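Local atomic coordinates of separin (Saccharomyces cerevisiae, PDB entry 5U1T), a protein that cleaves the MCD1/SCC1 subunit of cohesin at the onset of anaphase, as a caspase-like cysteine protease held inactive by securin for most of the cell cycle. Residues A[675-680]-A[711-717]; A[698-704]-A[745-750]; A[1194-1198]-A[1218-1222]; A[1356-1360]-A[1588-1592]. All blocks are in the same frame, centred on the assembly; numbering follows the deposited sequence.

In the fold
Contacts 1 and 2 belong to the long helical part of the chain and share helix 700-714: contact 2 uses its beginning, contact 1 its end, with centres about 21 Å apart. Both are partly buried, but contact 1 is fixed by a lysine on loop carbonyls, whereas contact 2 is a helix pair held by leucine and phenylalanine packing. Contacts 3 and 4 lie some 45 to 70 Å away, centre to centre, in the protease part, and both are buried, contact 3 with only Thr-1218 partly exposed. Contact 3 joins two helices through an arginine and hydroxyls close to the putative active-site cysteine; contact 4 packs a strand end and the loop after it against a strand of another sheet, largely ring against ring.

Contact 1 (A[675-680]-A[711-717]); sequences LSTAKI and LPAMKPE
Two backbone carbonyls of one loop hold the ammonium group of Lys-715: its NZ donates to Leu-675 O at 2.8 Å and to Ala-678 O at the same 2.8 Å. The loop is the connection between helices 659-672 and 680-689, and the lysine follows the last turn of helix 700-714, so a helix end of the helical domain is tied to an interhelical loop. NZ meets both oxygens in their carbonyl planes and nearly head-on, with C=O...N angles near 159° for both. Leu-675 O also receives a weak bond from Ala-678 N within the turn. A single bend at chi2 (69°) swings the lysine's CD and CE over the loop, and the remaining chain runs straight into the notch between the two carbonyls. Its charge, on a buried residue, has a further, long salt bridge to Glu-717, OE2 lying 3.9 Å from NZ, which probably helps to balance it.

Glu-717 lies against Ile-680, at the start of helix 680-689. Its CG sits between the backbone N and the carbonyl carbon (chi1 56°), and this places CG 3.5 Å from Ile-680 CD1. At the other end the chemistry is apolar. Leu-675, also packed on Ala-683 and His-686 of the same helix, sends CD1 toward helix 700-714. There it crosses Leu-711 at about a right angle, CD1 to CD1 at 3.7 Å, and the same Leu-675 methyl touches Met-714 CE at 3.5 Å.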
loop_
_atom_site.group_PDB
_atom_site.type_symbol
_atom_site.label_atom_id
_atom_site.label_comp_id
_atom_site.label_asym_id
_atom_site.label_seq_id
_atom_site.Cartn_x
_atom_site.Cartn_y
_atom_site.Cartn_z
ATOM N N LEU A 675 20.317 -10.599 7.365
ATOM C CA LEU A 675 19.205 -9.941 8.044
ATOM C C LEU A 675 19.510 -9.714 9.510
ATOM O O LEU A 675 19.070 -8.726 10.096
ATOM C CB LEU A 675 17.930 -10.765 7.917
ATOM C CG LEU A 675 17.254 -10.877 6.555
ATOM C CD1 LEU A 675 16.159 -11.916 6.636
ATOM C CD2 LEU A 675 16.685 -9.546 6.105
ATOM N N SER A 676 20.269 -10.628 10.101
ATOM C CA SER A 676 20.548 -10.541 11.522
ATOM C C SER A 676 21.210 -9.227 11.882
ATOM O O SER A 676 21.090 -8.768 13.016
ATOM C CB SER A 676 21.431 -11.700 11.972
ATOM O OG SER A 676 20.779 -12.940 11.761
ATOM N N THR A 677 21.916 -8.615 10.933
ATOM C CA THR A 677 22.592 -7.352 11.231
ATOM C C THR A 677 21.979 -6.175 10.495
ATOM O O THR A 677 22.296 -5.026 10.809
ATOM C CB THR A 677 24.109 -7.386 10.891
ATOM O OG1 THR A 677 24.291 -7.441 9.467
ATOM C CG2 THR A 677 24.804 -8.581 11.563
ATOM N N ALA A 678 21.121 -6.447 9.515
ATOM C CA ALA A 678 20.469 -5.362 8.788
ATOM C C ALA A 678 19.576 -4.561 9.735
ATOM O O ALA A 678 18.848 -5.143 10.538
ATOM C CB ALA A 678 19.665 -5.902 7.627
ATOM N N LYS A 679 19.639 -3.235 9.662
ATOM C CA LYS A 679 18.748 -2.427 10.482
ATOM C C LYS A 679 17.331 -2.639 9.990
ATOM O O LYS A 679 17.127 -3.077 8.854
ATOM C CB LYS A 679 19.113 -0.941 10.439
ATOM C CG LYS A 679 18.575 -0.154 11.635
ATOM C CD LYS A 679 18.616 1.355 11.387
ATOM C CE LYS A 679 17.604 1.761 10.305
ATOM N NZ LYS A 679 16.235 1.286 10.657
ATOM N N ILE A 680 16.362 -2.313 10.841
ATOM C CA ILE A 680 14.966 -2.677 10.608
ATOM C C ILE A 680 14.431 -2.056 9.327
ATOM O O ILE A 680 13.545 -2.621 8.685
ATOM C CB ILE A 680 14.052 -2.264 11.791
ATOM C CG1 ILE A 680 14.733 -2.573 13.122
ATOM C CG2 ILE A 680 12.726 -3.007 11.729
ATOM C CD1 ILE A 680 15.198 -4.009 13.245
ATOM N N LEU A 711 11.587 -16.282 7.796
ATOM C CA LEU A 711 11.689 -14.846 8.028
ATOM C C LEU A 711 11.379 -14.401 9.481
ATOM O O LEU A 711 12.102 -13.572 10.034
ATOM C CB LEU A 711 10.783 -14.107 7.042
ATOM C CG LEU A 711 11.046 -12.617 6.877
ATOM C CD1 LEU A 711 12.544 -12.364 6.932
ATOM C CD2 LEU A 711 10.465 -12.128 5.565
ATOM N N PRO A 712 10.315 -14.938 10.112
ATOM C CA PRO A 712 10.121 -14.591 11.527
ATOM C C PRO A 712 11.216 -15.105 12.459
ATOM O O PRO A 712 11.382 -14.541 13.543
ATOM C CB PRO A 712 8.789 -15.263 11.872
ATOM C CG PRO A 712 8.096 -15.432 10.589
ATOM C CD PRO A 712 9.171 -15.710 9.591
ATOM N N ALA A 713 11.945 -16.144 12.055
ATOM C CA ALA A 713 12.985 -16.728 12.901
ATOM C C ALA A 713 14.262 -15.882 12.904
ATOM O O ALA A 713 15.167 -16.077 13.734
ATOM C CB ALA A 713 13.292 -18.148 12.451
ATOM N N MET A 714 14.323 -14.930 11.980
ATOM C CA MET A 714 15.548 -14.192 11.743
ATOM C C MET A 714 15.388 -12.711 11.924
ATOM O O MET A 714 16.367 -12.001 12.131
ATOM C CB MET A 714 16.055 -14.479 10.341
ATOM C CG MET A 714 16.445 -15.935 10.158
ATOM S SD MET A 714 17.076 -16.213 8.508
ATOM C CE MET A 714 15.861 -15.326 7.520
ATOM N N LYS A 715 14.158 -12.236 11.828
ATOM C CA LYS A 715 13.896 -10.826 12.046
ATOM C C LYS A 715 12.512 -10.667 12.667
ATOM O O LYS A 715 11.590 -10.157 12.021
ATOM C CB LYS A 715 14.007 -10.055 10.727
ATOM C CG LYS A 715 14.527 -8.628 10.860
ATOM C CD LYS A 715 16.002 -8.602 11.268
ATOM C CE LYS A 715 16.534 -7.180 11.507
ATOM N NZ LYS A 715 17.900 -7.196 12.109
ATOM N N PRO A 716 12.364 -11.110 13.929
ATOM C CA PRO A 716 11.073 -11.129 14.631
ATOM C C PRO A 716 10.357 -9.782 14.571
ATOM O O PRO A 716 9.138 -9.730 14.398
ATOM C CB PRO A 716 11.462 -11.467 16.080
ATOM C CG PRO A 716 12.738 -12.174 15.972
ATOM C CD PRO A 716 13.459 -11.546 14.810
ATOM N N GLU A 717 11.120 -8.704 14.691
ATOM C CA GLU A 717 10.527 -7.382 14.774
ATOM C C GLU A 717 9.866 -6.994 13.451
ATOM O O GLU A 717 9.187 -5.969 13.372
ATOM C CB GLU A 717 11.573 -6.332 15.194
ATOM C CG GLU A 717 12.803 -6.262 14.296
ATOM C CD GLU A 717 13.939 -7.212 14.713
ATOM O OE1 GLU A 717 13.677 -8.409 14.977
ATOM O OE2 GLU A 717 15.111 -6.762 14.767
#

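Contact 2 (A[698-704]-A[745-750]); sequences SDLTAFQ and ESAKLN
Phe-703 reaches from helix 700-704 across to helix 745-750, and its contacts change from CB to the tip. With CG anti to the backbone N (chi1 176°), the side chain leaves its helix toward the partner. CB begins against Leu-749, whose CD1 is 3.6 Å away, and CG approaches that methyl to 3.5 Å. CD2 of the ring keeps to the same carbon at 3.6 Å, so a single leucine branch covers the root of the ring, meeting it at a slant. Further out, CE1 passes to Ser-746 CB at 4.0 Å, and CZ at the tip comes within 4.4 Å of Glu-745 CB. The ring thus runs back along one side of the partner helix, from Leu-749 to the turn before it.

This is an antiparallel helix pair: the short axes run at 157° to each other and approach to 10.4 Å. Leu-749 CD1 also presses on the backbone of the first helix, 3.9 Å from Leu-700 CA. Just before that helix, Asp-699 is its N-cap, with OD1 taking the Ala-702 N-H from above the carboxylate plane.

Around the pair, Phe-703 meets Trp-696 edge-to-face and Phe-707 with planes at about 45°. Ser-746, whose CB touches the ring, bonds Asp-762 through OG, while Asn-750 OD1 bonds Asn-755. Helix 729-752 touches helix 700-714 through this contact and helix 756-775 through Ala-747 and Asn-750, while Glu-745, Ala-747 and Lys-748 touch helix 782-805.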
loop_
_atom_site.group_PDB
_atom_site.type_symbol
_atom_site.label_atom_id
_atom_site.label_comp_id
_atom_site.label_asym_id
_atom_site.label_seq_id
_atom_site.Cartn_x
_atom_site.Cartn_y
_atom_site.Cartn_z
ATOM N N SER A 698 3.792 -20.710 -8.041
ATOM C CA SER A 698 2.579 -21.248 -7.458
ATOM C C SER A 698 2.985 -22.204 -6.365
ATOM O O SER A 698 2.539 -23.335 -6.340
ATOM C CB SER A 698 1.688 -21.957 -8.492
ATOM O OG SER A 698 1.874 -21.494 -9.811
ATOM N N ASP A 699 3.820 -21.755 -5.447
ATOM C CA ASP A 699 4.282 -22.624 -4.413
ATOM C C ASP A 699 3.885 -22.019 -3.129
ATOM O O ASP A 699 4.676 -21.413 -2.457
ATOM C CB ASP A 699 5.782 -22.794 -4.491
ATOM C CG ASP A 699 6.264 -23.996 -3.721
ATOM O OD1 ASP A 699 5.567 -24.420 -2.786
ATOM O OD2 ASP A 699 7.344 -24.514 -4.047
ATOM N N LEU A 700 2.616 -22.140 -2.824
ATOM C CA LEU A 700 2.116 -21.622 -1.587
ATOM C C LEU A 700 2.891 -22.193 -0.441
ATOM O O LEU A 700 3.037 -21.557 0.562
ATOM C CB LEU A 700 0.644 -21.973 -1.428
ATOM C CG LEU A 700 0.062 -21.956 -0.025
ATOM C CD1 LEU A 700 0.173 -20.589 0.603
ATOM C CD2 LEU A 700 -1.387 -22.375 -0.069
ATOM N N THR A 701 3.397 -23.399 -0.589
ATOM C CA THR A 701 4.125 -24.025 0.484
ATOM C C THR A 701 5.401 -23.278 0.781
ATOM O O THR A 701 5.627 -22.862 1.895
ATOM C CB THR A 701 4.428 -25.504 0.192
ATOM O OG1 THR A 701 3.343 -26.090 -0.527
ATOM C CG2 THR A 701 4.608 -26.248 1.465
ATOM N N ALA A 702 6.233 -23.108 -0.225
ATOM C CA ALA A 702 7.488 -22.421 -0.042
ATOM C C ALA A 702 7.287 -21.023 0.478
ATOM O O ALA A 702 8.022 -20.547 1.313
ATOM C CB ALA A 702 8.240 -22.381 -1.343
ATOM N N PHE A 703 6.267 -20.369 -0.026
ATOM C CA PHE A 703 5.966 -19.034 0.379
ATOM C C PHE A 703 5.656 -19.022 1.848
ATOM O O PHE A 703 6.223 -18.267 2.584
ATOM C CB PHE A 703 4.756 -18.581 -0.410
ATOM C CG PHE A 703 4.251 -17.235 -0.046
ATOM C CD1 PHE A 703 3.421 -17.065 1.017
ATOM C CD2 PHE A 703 4.583 -16.152 -0.794
ATOM C CE1 PHE A 703 2.949 -15.831 1.347
ATOM C CE2 PHE A 703 4.118 -14.914 -0.472
ATOM C CZ PHE A 703 3.298 -14.753 0.598
ATOM N N GLN A 704 4.754 -19.878 2.279
ATOM C CA GLN A 704 4.363 -19.920 3.677
ATOM C C GLN A 704 5.535 -20.270 4.568
ATOM O O GLN A 704 5.634 -19.762 5.678
ATOM C CB GLN A 704 3.226 -20.920 3.894
ATOM C CG GLN A 704 1.848 -20.428 3.465
ATOM C CD GLN A 704 0.827 -21.567 3.406
ATOM O OE1 GLN A 704 1.054 -22.644 3.967
ATOM N NE2 GLN A 704 -0.288 -21.338 2.712
ATOM N N GLU A 745 -0.852 -11.001 -0.549
ATOM C CA GLU A 745 -0.333 -11.893 -1.572
ATOM C C GLU A 745 -0.632 -13.335 -1.224
ATOM O O GLU A 745 -0.775 -14.184 -2.108
ATOM C CB GLU A 745 1.159 -11.687 -1.768
ATOM C CG GLU A 745 1.426 -10.512 -2.665
ATOM C CD GLU A 745 1.416 -10.891 -4.123
ATOM O OE1 GLU A 745 0.755 -10.204 -4.924
ATOM O OE2 GLU A 745 2.092 -11.866 -4.473
ATOM N N SER A 746 -0.736 -13.603 0.068
ATOM C CA SER A 746 -1.072 -14.931 0.521
ATOM C C SER A 746 -2.497 -15.307 0.101
ATOM O O SER A 746 -2.786 -16.472 -0.191
ATOM C CB SER A 746 -0.918 -15.035 2.024
ATOM O OG SER A 746 -0.999 -16.391 2.402
ATOM N N ALA A 747 -3.376 -14.310 0.065
ATOM C CA ALA A 747 -4.709 -14.503 -0.479
ATOM C C ALA A 747 -4.629 -14.924 -1.954
ATOM O O ALA A 747 -5.295 -15.878 -2.367
ATOM C CB ALA A 747 -5.548 -13.235 -0.329
ATOM N N LYS A 748 -3.806 -14.214 -2.730
ATOM C CA LYS A 748 -3.636 -14.462 -4.156
ATOM C C LYS A 748 -3.096 -15.875 -4.405
ATOM O O LYS A 748 -3.578 -16.588 -5.289
ATOM C CB LYS A 748 -2.702 -13.411 -4.763
ATOM C CG LYS A 748 -2.882 -13.140 -6.252
ATOM C CD LYS A 748 -1.817 -12.169 -6.773
ATOM C CE LYS A 748 -2.070 -11.767 -8.224
ATOM N NZ LYS A 748 -3.179 -10.785 -8.330
ATOM N N LEU A 749 -2.115 -16.295 -3.616
ATOM C CA LEU A 749 -1.548 -17.626 -3.787
ATOM C C LEU A 749 -2.551 -18.721 -3.475
ATOM O O LEU A 749 -2.724 -19.656 -4.269
ATOM C CB LEU A 749 -0.324 -17.821 -2.905
ATOM C CG LEU A 749 0.999 -17.446 -3.545
ATOM C CD1 LEU A 749 2.104 -17.921 -2.680
ATOM C CD2 LEU A 749 1.131 -18.037 -4.925
ATOM N N ASN A 750 -3.178 -18.616 -2.305
ATOM C CA ASN A 750 -4.189 -19.566 -1.862
ATOM C C ASN A 750 -5.307 -19.745 -2.887
ATOM O O ASN A 750 -5.680 -20.869 -3.226
ATOM C CB ASN A 750 -4.781 -19.117 -0.534
ATOM C CG ASN A 750 -4.092 -19.747 0.651
ATOM O OD1 ASN A 750 -3.716 -20.917 0.619
ATOM N ND2 ASN A 750 -3.924 -18.971 1.714
#

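Contact 3 (A[1194-1198]-A[1218-1222]); sequences SNQTT and TRYDL
Arg-1219 makes two hydrogen bonds to hydroxyls of the neighbouring helix, NH2 to Ser-1194 OG at 2.8 Å and NE to Thr-1197 OG1 at 3.1 Å. They join helices 1180-1198 and 1209-1237, an antiparallel pair within the C50 peptidase family region, whose local axes run at 153° and lie 10.4 Å apart. The two bonds differ in geometry. Thr-1197 OG1 lies at the edge of the guanidinium, in its plane, with a fairly straight N-H...O angle of 159°. Ser-1194 OG is tilted from that plane and its bond is bent to 131°. The chain of Arg-1219 bends at chi3, which brings NE and NH2 round to the two hydroxyls.

One residue on, the side chain of Thr-1198 is about 4 Å from that of Cys-1497, the active-site cysteine inferred by similarity, and it also packs on an apolar side chain of the other protein chain. Beyond these bonds the contact is apolar. Thr-1197 CG2 lies 3.8 Å from Thr-1218 CG2. It also meets Leu-1222 tip to tip, and the CD1 of that leucine comes to 3.8 Å from Ser-1194 CB.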
loop_
_atom_site.group_PDB
_atom_site.type_symbol
_atom_site.label_atom_id
_atom_site.label_comp_id
_atom_site.label_asym_id
_atom_site.label_seq_id
_atom_site.Cartn_x
_atom_site.Cartn_y
_atom_site.Cartn_z
ATOM N N SER A 1194 -46.330 -6.652 -12.867
ATOM C CA SER A 1194 -47.262 -7.100 -11.846
ATOM C C SER A 1194 -46.731 -6.773 -10.439
ATOM O O SER A 1194 -47.490 -6.347 -9.573
ATOM C CB SER A 1194 -47.531 -8.599 -11.979
ATOM O OG SER A 1194 -48.405 -9.039 -10.951
ATOM N N ASN A 1195 -45.435 -6.977 -10.223
ATOM C CA ASN A 1195 -44.821 -6.643 -8.942
ATOM C C ASN A 1195 -45.121 -5.195 -8.609
ATOM O O ASN A 1195 -45.602 -4.871 -7.517
ATOM C CB ASN A 1195 -43.318 -6.888 -8.974
ATOM C CG ASN A 1195 -42.946 -8.270 -8.497
ATOM O OD1 ASN A 1195 -43.801 -9.041 -8.119
ATOM N ND2 ASN A 1195 -41.666 -8.589 -8.522
ATOM N N GLN A 1196 -44.856 -4.345 -9.593
ATOM C CA GLN A 1196 -45.192 -2.932 -9.561
ATOM C C GLN A 1196 -46.644 -2.652 -9.153
ATOM O O GLN A 1196 -46.898 -1.815 -8.281
ATOM C CB GLN A 1196 -44.919 -2.333 -10.930
ATOM C CG GLN A 1196 -45.572 -1.023 -11.157
ATOM C CD GLN A 1196 -44.664 0.082 -10.739
ATOM O OE1 GLN A 1196 -43.468 0.053 -11.064
ATOM N NE2 GLN A 1196 -45.193 1.057 -9.989
ATOM N N THR A 1197 -47.593 -3.351 -9.773
ATOM C CA THR A 1197 -49.023 -3.144 -9.502
ATOM C C THR A 1197 -49.362 -3.447 -8.052
ATOM O O THR A 1197 -50.417 -3.080 -7.547
ATOM C CB THR A 1197 -49.915 -4.034 -10.392
ATOM O OG1 THR A 1197 -49.620 -5.410 -10.130
ATOM C CG2 THR A 1197 -49.697 -3.735 -11.867
ATOM N N THR A 1198 -48.428 -4.117 -7.393
ATOM C CA THR A 1198 -48.655 -4.695 -6.094
ATOM C C THR A 1198 -48.246 -3.744 -4.958
ATOM O O THR A 1198 -48.875 -3.737 -3.896
ATOM C CB THR A 1198 -47.913 -6.042 -6.023
ATOM O OG1 THR A 1198 -48.864 -7.110 -6.148
ATOM C CG2 THR A 1198 -47.092 -6.186 -4.763
ATOM N N THR A 1218 -55.209 -3.968 -16.010
ATOM C CA THR A 1218 -53.777 -4.206 -16.120
ATOM C C THR A 1218 -53.365 -5.581 -15.591
ATOM O O THR A 1218 -52.550 -6.254 -16.222
ATOM C CB THR A 1218 -52.961 -3.100 -15.378
ATOM O OG1 THR A 1218 -53.019 -1.871 -16.120
ATOM C CG2 THR A 1218 -51.502 -3.508 -15.205
ATOM N N ARG A 1219 -53.913 -6.001 -14.449
ATOM C CA ARG A 1219 -53.528 -7.290 -13.874
ATOM C C ARG A 1219 -54.137 -8.465 -14.649
ATOM O O ARG A 1219 -53.481 -9.492 -14.841
ATOM C CB ARG A 1219 -53.915 -7.376 -12.399
ATOM C CG ARG A 1219 -53.247 -6.334 -11.532
ATOM C CD ARG A 1219 -53.113 -6.808 -10.111
ATOM N NE ARG A 1219 -51.870 -7.539 -9.909
ATOM C CZ ARG A 1219 -51.812 -8.814 -9.553
ATOM N NH1 ARG A 1219 -52.934 -9.483 -9.367
ATOM N NH2 ARG A 1219 -50.639 -9.419 -9.380
ATOM N N TYR A 1220 -55.378 -8.330 -15.102
ATOM C CA TYR A 1220 -55.979 -9.374 -15.934
ATOM C C TYR A 1220 -55.198 -9.493 -17.249
ATOM O O TYR A 1220 -55.101 -10.566 -17.850
ATOM C CB TYR A 1220 -57.460 -9.083 -16.203
ATOM C CG TYR A 1220 -58.423 -9.805 -15.274
ATOM C CD1 TYR A 1220 -58.815 -9.241 -14.061
ATOM C CD2 TYR A 1220 -58.969 -11.053 -15.626
ATOM C CE1 TYR A 1220 -59.725 -9.897 -13.208
ATOM C CE2 TYR A 1220 -59.883 -11.721 -14.778
ATOM C CZ TYR A 1220 -60.253 -11.131 -13.557
ATOM O OH TYR A 1220 -61.146 -11.785 -12.711
ATOM N N ASP A 1221 -54.625 -8.376 -17.676
ATOM C CA ASP A 1221 -53.843 -8.330 -18.897
ATOM C C ASP A 1221 -52.467 -8.946 -18.720
ATOM O O ASP A 1221 -51.940 -9.622 -19.602
ATOM C CB ASP A 1221 -53.698 -6.896 -19.353
ATOM C CG ASP A 1221 -53.405 -6.803 -20.800
ATOM O OD1 ASP A 1221 -52.215 -6.885 -21.175
ATOM O OD2 ASP A 1221 -54.382 -6.683 -21.566
ATOM N N LEU A 1222 -51.879 -8.673 -17.568
ATOM C CA LEU A 1222 -50.614 -9.261 -17.193
ATOM C C LEU A 1222 -50.774 -10.766 -17.035
ATOM O O LEU A 1222 -49.876 -11.529 -17.387
ATOM C CB LEU A 1222 -50.099 -8.622 -15.898
ATOM C CG LEU A 1222 -49.445 -7.256 -16.067
ATOM C CD1 LEU A 1222 -49.231 -6.563 -14.716
ATOM C CD2 LEU A 1222 -48.125 -7.431 -16.804
#

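Contact 4 (A[1356-1360]-A[1588-1592]); sequences FHTFL and YGLPI
Gly-1589 comes first in the contact: its O sits in the plane of the Phe-1359 ring, at the edge, 3.5 Å from CE1. The same oxygen is hydrogen-bonded to Thr-1383 OG1, so the aromatic edge lies beside an already occupied carbonyl. The backbone angles at this residue would jam a CB against the preceding carbonyl O, which by itself calls for glycine.

Leu-1590 turns its CD2 to the same ring and touches CE1 and CZ, each at 3.7 Å; the side chain also packs on Leu-1391, Leu-1394 and Leu-1395 of helix 1388-1397. In the fold this is a joint between two sheets. Strand 1585-1589 is an outermost strand of the six-stranded mixed sheet in the caspase-like protease part, while strand 1353-1362 belongs to a separate mixed sheet, where it pairs with strands 1132-1139 and 1382-1385.

Pro-1591 then lies over one face of the His-1357 ring. Its CG stands 3.7 Å from the ring centroid and only 9° off the normal, a CH-pi contact. The histidine, CG anti to its N (chi1 -176°), extends toward the proline, and its ring is fixed from both nitrogens, ND1 by Ser-1381 OG and NE2 by Thr-1383 OG1. Pro-1591 CD reaches on to Phe-1359 CZ at 4.0 Å, with the two side chains crossing at about a right angle, and His-1357 CD2 lies 3.5 Å above the plane of that phenylalanine.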
loop_
_atom_site.group_PDB
_atom_site.type_symbol
_atom_site.label_atom_id
_atom_site.label_comp_id
_atom_site.label_asym_id
_atom_site.label_seq_id
_atom_site.Cartn_x
_atom_site.Cartn_y
_atom_site.Cartn_z
ATOM N N PHE A 1356 -44.173 -42.278 -8.017
ATOM C CA PHE A 1356 -44.780 -41.762 -6.804
ATOM C C PHE A 1356 -44.664 -40.241 -6.674
ATOM O O PHE A 1356 -45.546 -39.580 -6.125
ATOM C CB PHE A 1356 -44.122 -42.446 -5.608
ATOM C CG PHE A 1356 -44.628 -41.978 -4.273
ATOM C CD1 PHE A 1356 -44.041 -40.883 -3.634
ATOM C CD2 PHE A 1356 -45.674 -42.664 -3.633
ATOM C CE1 PHE A 1356 -44.501 -40.453 -2.408
ATOM C CE2 PHE A 1356 -46.143 -42.253 -2.384
ATOM C CZ PHE A 1356 -45.559 -41.141 -1.776
ATOM N N HIS A 1357 -43.560 -39.696 -7.171
ATOM C CA HIS A 1357 -43.250 -38.281 -6.993
ATOM C C HIS A 1357 -42.202 -37.848 -8.000
ATOM O O HIS A 1357 -41.417 -38.655 -8.476
ATOM C CB HIS A 1357 -42.765 -38.012 -5.557
ATOM C CG HIS A 1357 -42.508 -36.565 -5.260
ATOM N ND1 HIS A 1357 -43.518 -35.632 -5.167
ATOM C CD2 HIS A 1357 -41.354 -35.891 -5.043
ATOM C CE1 HIS A 1357 -42.997 -34.445 -4.909
ATOM N NE2 HIS A 1357 -41.686 -34.574 -4.830
ATOM N N THR A 1358 -42.203 -36.567 -8.322
ATOM C CA THR A 1358 -41.230 -36.018 -9.246
ATOM C C THR A 1358 -40.401 -34.935 -8.611
ATOM O O THR A 1358 -40.925 -33.899 -8.202
ATOM C CB THR A 1358 -41.911 -35.438 -10.474
ATOM O OG1 THR A 1358 -42.604 -36.491 -11.152
ATOM C CG2 THR A 1358 -40.892 -34.805 -11.399
ATOM N N PHE A 1359 -39.099 -35.174 -8.532
ATOM C CA PHE A 1359 -38.163 -34.143 -8.108
ATOM C C PHE A 1359 -37.630 -33.400 -9.328
ATOM O O PHE A 1359 -37.056 -34.005 -10.235
ATOM C CB PHE A 1359 -37.021 -34.748 -7.289
ATOM C CG PHE A 1359 -37.439 -35.215 -5.922
ATOM C CD1 PHE A 1359 -37.755 -34.295 -4.927
ATOM C CD2 PHE A 1359 -37.514 -36.564 -5.625
ATOM C CE1 PHE A 1359 -38.135 -34.710 -3.680
ATOM C CE2 PHE A 1359 -37.903 -36.991 -4.371
ATOM C CZ PHE A 1359 -38.218 -36.067 -3.400
ATOM N N LEU A 1360 -37.872 -32.094 -9.366
ATOM C CA LEU A 1360 -37.257 -31.225 -10.367
ATOM C C LEU A 1360 -35.999 -30.562 -9.825
ATOM O O LEU A 1360 -36.066 -29.651 -8.994
ATOM C CB LEU A 1360 -38.223 -30.139 -10.827
ATOM C CG LEU A 1360 -39.463 -30.528 -11.607
ATOM C CD1 LEU A 1360 -40.241 -29.272 -11.933
ATOM C CD2 LEU A 1360 -39.048 -31.263 -12.853
ATOM N N TYR A 1588 -39.690 -26.210 -2.400
ATOM C CA TYR A 1588 -38.371 -26.833 -2.474
ATOM C C TYR A 1588 -38.213 -27.853 -1.337
ATOM O O TYR A 1588 -38.745 -27.644 -0.240
ATOM C CB TYR A 1588 -37.258 -25.782 -2.412
ATOM C CG TYR A 1588 -36.961 -25.072 -3.721
ATOM C CD1 TYR A 1588 -37.777 -24.052 -4.176
ATOM C CD2 TYR A 1588 -35.845 -25.403 -4.482
ATOM C CE1 TYR A 1588 -37.502 -23.384 -5.346
ATOM C CE2 TYR A 1588 -35.566 -24.743 -5.658
ATOM C CZ TYR A 1588 -36.404 -23.736 -6.088
ATOM O OH TYR A 1588 -36.152 -23.065 -7.261
ATOM N N GLY A 1589 -37.501 -28.953 -1.597
ATOM C CA GLY A 1589 -37.269 -29.971 -0.588
ATOM C C GLY A 1589 -38.071 -31.241 -0.821
ATOM O O GLY A 1589 -38.251 -31.670 -1.964
ATOM N N LEU A 1590 -38.561 -31.842 0.261
ATOM C CA LEU A 1590 -39.303 -33.102 0.183
ATOM C C LEU A 1590 -40.811 -32.925 0.391
ATOM O O LEU A 1590 -41.241 -32.065 1.148
ATOM C CB LEU A 1590 -38.753 -34.092 1.217
ATOM C CG LEU A 1590 -37.240 -34.300 1.161
ATOM C CD1 LEU A 1590 -36.805 -35.428 2.088
ATOM C CD2 LEU A 1590 -36.806 -34.561 -0.272
ATOM N N PRO A 1591 -41.630 -33.755 -0.267
ATOM C CA PRO A 1591 -43.064 -33.600 -0.016
ATOM C C PRO A 1591 -43.437 -34.069 1.405
ATOM O O PRO A 1591 -42.924 -35.077 1.909
ATOM C CB PRO A 1591 -43.698 -34.475 -1.094
ATOM C CG PRO A 1591 -42.677 -35.521 -1.364
ATOM C CD PRO A 1591 -41.346 -34.858 -1.201
ATOM N N ILE A 1592 -44.301 -33.311 2.071
ATOM C CA ILE A 1592 -44.707 -33.679 3.413
ATOM C C ILE A 1592 -46.205 -33.955 3.452
ATOM O O ILE A 1592 -46.958 -33.441 2.623
ATOM C CB ILE A 1592 -44.346 -32.581 4.441
ATOM C CG1 ILE A 1592 -45.281 -31.373 4.303
ATOM C CG2 ILE A 1592 -42.895 -32.171 4.278
ATOM C CD1 ILE A 1592 -45.245 -30.421 5.472
#